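Local coordinates for glutathione S-transferase (Xanthomonas axonopodis pv. citri, PDB 6NXV), which probably catalyses the conjugation of reduced glutathione to electrophilic substrates, at residues R10-V15 and G53-L58; V15-W20 and A70-L75. All coordinates share one frame; numbering follows the deposited sequence.

Interaction 1 of 2, residues R10-V15 and G53-L58; sequences RNSSNV and GVVPTL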
loop_
_atom_site.group_PDB
_atom_site.type_symbol
_atom_site.label_atom_id
_atom_site.label_comp_id
_atom_site.label_asym_id
_atom_site.label_seq_id
_atom_site.Cartn_x
_atom_site.Cartn_y
_atom_site.Cartn_z
ATOM N N ARG A 10 10.667 1.027 7.388
ATOM C CA ARG A 10 9.254 1.072 7.745
ATOM C C ARG A 10 8.513 2.242 7.102
ATOM O O ARG A 10 7.278 2.249 7.109
ATOM C CB ARG A 10 9.100 1.124 9.268
ATOM N N ASN A 11 9.222 3.230 6.552
ATOM C CA ASN A 11 8.587 4.385 5.929
ATOM C C ASN A 11 8.435 4.226 4.417
ATOM O O ASN A 11 8.291 5.225 3.702
ATOM C CB ASN A 11 9.366 5.664 6.256
ATOM C CG ASN A 11 10.796 5.633 5.737
ATOM O OD1 ASN A 11 11.276 4.611 5.252
ATOM N ND2 ASN A 11 11.479 6.771 5.828
ATOM N N SER A 12 8.485 2.997 3.921
ATOM C CA SER A 12 8.285 2.689 2.513
ATOM C C SER A 12 6.857 2.188 2.333
ATOM O O SER A 12 6.380 1.364 3.120
ATOM C CB SER A 12 9.306 1.642 2.053
ATOM O OG SER A 12 9.000 1.140 0.764
ATOM N N SER A 13 6.161 2.704 1.320
ATOM C CA SER A 13 4.809 2.219 1.065
ATOM C C SER A 13 4.811 0.729 0.727
ATOM O O SER A 13 3.929 -0.019 1.171
ATOM C CB SER A 13 4.165 3.036 -0.054
ATOM O OG SER A 13 4.125 4.416 0.296
ATOM N N ASN A 14 5.804 0.279 -0.042
ATOM C CA ASN A 14 5.929 -1.145 -0.328
ATOM C C ASN A 14 6.089 -1.955 0.954
ATOM O O ASN A 14 5.446 -2.997 1.119
ATOM C CB ASN A 14 7.110 -1.387 -1.264
ATOM C CG ASN A 14 6.851 -0.897 -2.678
ATOM O OD1 ASN A 14 5.708 -0.755 -3.104
ATOM N ND2 ASN A 14 7.926 -0.647 -3.418
ATOM N N VAL A 15 6.939 -1.500 1.877
ATOM C CA VAL A 15 7.124 -2.231 3.128
ATOM C C VAL A 15 5.876 -2.150 3.997
ATOM O O VAL A 15 5.561 -3.092 4.736
ATOM C CB VAL A 15 8.378 -1.719 3.866
ATOM C CG1 VAL A 15 8.571 -2.468 5.168
ATOM C CG2 VAL A 15 9.605 -1.873 2.994
ATOM N N GLY A 53 17.985 -7.655 -0.243
ATOM C CA GLY A 53 18.337 -7.297 -1.603
ATOM C C GLY A 53 17.356 -6.386 -2.315
ATOM O O GLY A 53 17.563 -6.046 -3.481
ATOM N N VAL A 54 16.288 -5.956 -1.644
ATOM C CA VAL A 54 15.289 -5.069 -2.244
ATOM C C VAL A 54 14.416 -4.430 -1.174
ATOM O O VAL A 54 14.499 -4.775 0.011
ATOM C CB VAL A 54 14.401 -5.769 -3.280
ATOM N N VAL A 55 13.586 -3.482 -1.602
ATOM C CA VAL A 55 12.802 -2.603 -0.739
ATOM C C VAL A 55 12.143 -3.422 0.378
ATOM O O VAL A 55 12.629 -3.347 1.516
ATOM C CB VAL A 55 11.803 -1.800 -1.600
ATOM C CG1 VAL A 55 11.283 -0.538 -0.897
ATOM C CG2 VAL A 55 12.438 -1.434 -2.953
ATOM N N PRO A 56 11.109 -4.267 0.157
ATOM C CA PRO A 56 10.892 -5.326 1.153
ATOM C C PRO A 56 11.405 -6.695 0.716
ATOM O O PRO A 56 11.274 -7.092 -0.448
ATOM C CB PRO A 56 9.372 -5.316 1.360
ATOM C CG PRO A 56 8.858 -4.982 0.052
ATOM C CD PRO A 56 9.892 -4.121 -0.666
ATOM N N THR A 57 11.987 -7.434 1.655
ATOM C CA THR A 57 12.413 -8.809 1.426
ATOM C C THR A 57 11.740 -9.691 2.463
ATOM O O THR A 57 11.946 -9.508 3.668
ATOM C CB THR A 57 13.932 -8.934 1.505
ATOM O OG1 THR A 57 14.526 -7.984 0.617
ATOM C CG2 THR A 57 14.369 -10.326 1.109
ATOM N N LEU A 58 10.909 -10.618 2.002
ATOM C CA LEU A 58 10.204 -11.538 2.883
ATOM C C LEU A 58 10.893 -12.892 2.821
ATOM O O LEU A 58 10.910 -13.535 1.765
ATOM C CB LEU A 58 8.733 -11.667 2.485
ATOM C CG LEU A 58 7.794 -12.403 3.448
ATOM C CD1 LEU A 58 7.765 -13.895 3.179
ATOM C CD2 LEU A 58 8.202 -12.149 4.866
#
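The N-terminal start of helix 13-25 meets the loop leading into strand 57-60 here, with Ser12, Asn14 and Val15 touching Val55 and Pro56. Both belong to the thioredoxin-like N-terminal domain. Ser12 sits at the N-cap position of the helix. Its OG lies against CG1 of Val55 at 3.3 Å, a polar atom beside a methyl group. With chi1 at 170°, OG stands opposite the backbone N of Ser12, and this places it against Val55. Val55 offers CG1 to three residues. Besides Ser12, it has the amide ND2 of Asn14 at 4.2 Å and CG2 of Val15 at 4.4 Å. Asn14 covers the proline with its stem, as its CB is 3.9 Å from CD of Pro56. The other end of its amide is used within the helix, where OD1 bonds NZ of Lys17. Val15 supplies the buried apolar part. Its CG2 lies 3.8 Å from CB of Pro56 and 3.7 Å from the backbone O of Val55, and the side chains of Val15 and Pro56 run past one another, pointing opposite ways. Ser68 of helix 68-79 touches both Asn14 and Pro56. The join is made by van der Waals contact. The Val55-Pro56 peptide is modelled trans, which at this resolution should be read with caution, because the corresponding proline of this fold is usually cis. A proline loop beside the N terminus of the first helix is characteristic of the thioredoxin-like domain, where the glutathione site of this family lies.

Interaction 2 of 2, residues V15-W20 and A70-L75; sequences VRKALW and AIVRYL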
loop_
_atom_site.group_PDB
_atom_site.type_symbol
_atom_site.label_atom_id
_atom_site.label_comp_id
_atom_site.label_asym_id
_atom_site.label_seq_id
_atom_site.Cartn_x
_atom_site.Cartn_y
_atom_site.Cartn_z
ATOM N N VAL A 15 6.939 -1.500 1.877
ATOM C CA VAL A 15 7.124 -2.231 3.128
ATOM C C VAL A 15 5.876 -2.150 3.997
ATOM O O VAL A 15 5.561 -3.092 4.736
ATOM C CB VAL A 15 8.378 -1.719 3.866
ATOM C CG1 VAL A 15 8.571 -2.468 5.168
ATOM C CG2 VAL A 15 9.605 -1.873 2.994
ATOM N N ARG A 16 5.147 -1.037 3.931
ATOM C CA ARG A 16 3.876 -0.954 4.640
ATOM C C ARG A 16 2.935 -2.070 4.202
ATOM O O ARG A 16 2.248 -2.676 5.034
ATOM C CB ARG A 16 3.240 0.419 4.413
ATOM C CG ARG A 16 4.027 1.541 5.052
ATOM C CD ARG A 16 3.312 2.860 4.938
ATOM N NE ARG A 16 3.904 3.878 5.805
ATOM C CZ ARG A 16 4.549 4.953 5.369
ATOM N NH1 ARG A 16 4.689 5.164 4.067
ATOM N NH2 ARG A 16 5.046 5.822 6.234
ATOM N N LYS A 17 2.921 -2.370 2.899
ATOM C CA LYS A 17 2.093 -3.447 2.360
ATOM C C LYS A 17 2.385 -4.771 3.054
ATOM O O LYS A 17 1.474 -5.433 3.567
ATOM C CB LYS A 17 2.338 -3.589 0.857
ATOM C CG LYS A 17 1.609 -2.592 -0.011
ATOM C CD LYS A 17 1.868 -2.890 -1.472
ATOM C CE LYS A 17 2.987 -2.049 -2.043
ATOM N NZ LYS A 17 3.213 -2.333 -3.493
ATOM N N ALA A 18 3.655 -5.179 3.062
ATOM C CA ALA A 18 4.019 -6.441 3.692
ATOM C C ALA A 18 3.770 -6.396 5.194
ATOM O O ALA A 18 3.234 -7.350 5.769
ATOM C CB ALA A 18 5.481 -6.782 3.393
ATOM N N LEU A 19 4.135 -5.287 5.845
ATOM C CA LEU A 19 3.893 -5.170 7.280
ATOM C C LEU A 19 2.402 -5.244 7.591
ATOM O O LEU A 19 1.974 -6.035 8.440
ATOM C CB LEU A 19 4.500 -3.870 7.813
ATOM C CG LEU A 19 6.034 -3.820 7.912
ATOM C CD1 LEU A 19 6.513 -2.487 8.473
ATOM C CD2 LEU A 19 6.597 -4.983 8.729
ATOM N N TRP A 20 1.589 -4.445 6.897
ATOM C CA TRP A 20 0.154 -4.440 7.168
ATOM C C TRP A 20 -0.435 -5.837 7.013
ATOM O O TRP A 20 -1.156 -6.323 7.891
ATOM C CB TRP A 20 -0.542 -3.439 6.240
ATOM C CG TRP A 20 -2.041 -3.454 6.280
ATOM C CD1 TRP A 20 -2.835 -4.036 7.223
ATOM C CD2 TRP A 20 -2.928 -2.833 5.341
ATOM N NE1 TRP A 20 -4.157 -3.834 6.924
ATOM C CE2 TRP A 20 -4.243 -3.096 5.774
ATOM C CE3 TRP A 20 -2.738 -2.083 4.176
ATOM C CZ2 TRP A 20 -5.361 -2.638 5.083
ATOM C CZ3 TRP A 20 -3.847 -1.627 3.495
ATOM C CH2 TRP A 20 -5.141 -1.909 3.947
ATOM N N ALA A 70 3.404 -9.647 -4.400
ATOM C CA ALA A 70 3.511 -11.085 -4.224
ATOM C C ALA A 70 3.621 -11.439 -2.748
ATOM O O ALA A 70 3.059 -12.442 -2.301
ATOM C CB ALA A 70 4.706 -11.620 -5.016
ATOM N N ILE A 71 4.325 -10.615 -1.969
ATOM C CA ILE A 71 4.406 -10.848 -0.532
ATOM C C ILE A 71 3.017 -10.771 0.091
ATOM O O ILE A 71 2.576 -11.698 0.780
ATOM C CB ILE A 71 5.388 -9.855 0.119
ATOM C CG1 ILE A 71 6.823 -10.190 -0.318
ATOM C CG2 ILE A 71 5.273 -9.899 1.641
ATOM C CD1 ILE A 71 7.840 -9.101 -0.064
ATOM N N VAL A 72 2.291 -9.685 -0.184
ATOM C CA VAL A 72 0.920 -9.553 0.295
ATOM C C VAL A 72 0.094 -10.759 -0.127
ATOM O O VAL A 72 -0.691 -11.307 0.657
ATOM C CB VAL A 72 0.303 -8.240 -0.223
ATOM C CG1 VAL A 72 -1.193 -8.173 0.086
ATOM C CG2 VAL A 72 1.047 -7.034 0.344
ATOM N N ARG A 73 0.278 -11.206 -1.366
ATOM C CA ARG A 73 -0.527 -12.306 -1.876
ATOM C C ARG A 73 -0.130 -13.629 -1.235
ATOM O O ARG A 73 -0.982 -14.498 -1.035
ATOM C CB ARG A 73 -0.394 -12.371 -3.394
ATOM C CG ARG A 73 -1.699 -12.546 -4.119
ATOM C CD ARG A 73 -1.503 -12.451 -5.627
ATOM N NE ARG A 73 -1.295 -11.084 -6.103
ATOM C CZ ARG A 73 -0.218 -10.665 -6.761
ATOM N NH1 ARG A 73 0.783 -11.498 -7.019
ATOM N NH2 ARG A 73 -0.138 -9.401 -7.159
ATOM N N TYR A 74 1.145 -13.793 -0.886
ATOM C CA TYR A 74 1.588 -15.035 -0.267
ATOM C C TYR A 74 1.121 -15.130 1.180
ATOM O O TYR A 74 0.537 -16.139 1.586
ATOM C CB TYR A 74 3.111 -15.152 -0.341
ATOM C CG TYR A 74 3.659 -16.177 0.620
ATOM C CD1 TYR A 74 3.382 -17.530 0.446
ATOM C CD2 TYR A 74 4.439 -15.796 1.713
ATOM C CE1 TYR A 74 3.871 -18.479 1.327
ATOM C CE2 TYR A 74 4.936 -16.742 2.602
ATOM C CZ TYR A 74 4.646 -18.080 2.401
ATOM O OH TYR A 74 5.125 -19.030 3.268
ATOM N N LEU A 75 1.363 -14.083 1.973
ATOM C CA LEU A 75 0.980 -14.126 3.380
ATOM C C LEU A 75 -0.528 -14.222 3.561
ATOM O O LEU A 75 -0.999 -14.812 4.545
ATOM C CB LEU A 75 1.511 -12.902 4.117
ATOM C CG LEU A 75 3.026 -12.774 4.184
ATOM C CD1 LEU A 75 3.417 -11.396 4.673
ATOM C CD2 LEU A 75 3.588 -13.861 5.089
#
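The shortest polar bonds lie within the two helices: Trp20 N to Arg16 O and Tyr74 N to Ala70 O, each 2.7 Å. Each keeps its own helix regular; the helices meet through apolar contacts. The helix segments run nearly parallel, with 5° between their directions and 8.8 Å between their axes. Ala18 lies at the middle of the contact. Its CB meets CG2 of Ile71 at 3.6 Å, and its small side chain suits the close approach. Ile71 presents this methyl branch because CG1 is turned beside the backbone N (chi1 -69°), leaving CG2 anti to it. Val72 uses one methyl for a double contact. Its CG2 is 3.7 Å from the stem carbon CB of Lys17 and 3.6 Å from the backbone O of Lys17. One turn on, CD1 of Leu75 approaches the backbone O of Ala18 at 4.2 Å. All five residues are buried. Ile71 also touches Leu65 of strand 63-65, so the helix 68-79 rests on the sheet. Elsewhere on helix 13-25, Trp20 packs edge-to-face with Tyr198. Two parallel helices packed together on one face of the sheet are characteristic of the thioredoxin-like domain of glutathione S-transferases.

From the N terminus, the chain leaves strand 4-7 and enters helix 13-25, which serves both contacts. Interaction 1 closes the loop from 10-15 to 53-58. Interaction 2 closes the one from 15-20 to 70-75. The segments alternate, so the two loops cross, and Val15 belongs to both. Each loop includes strand 29-32 and the unmodelled residues 37-51. Interaction 1 ties the start of helix 13-25 to the approach to strand 57-60. Interaction 2 ties the same helix to helix 68-79. Their centres are 9 Å apart, and Leu58 packs on Ile71 between them. Together they fasten helix 13-25 to the proline loop before strand 57-60 and to helix 68-79.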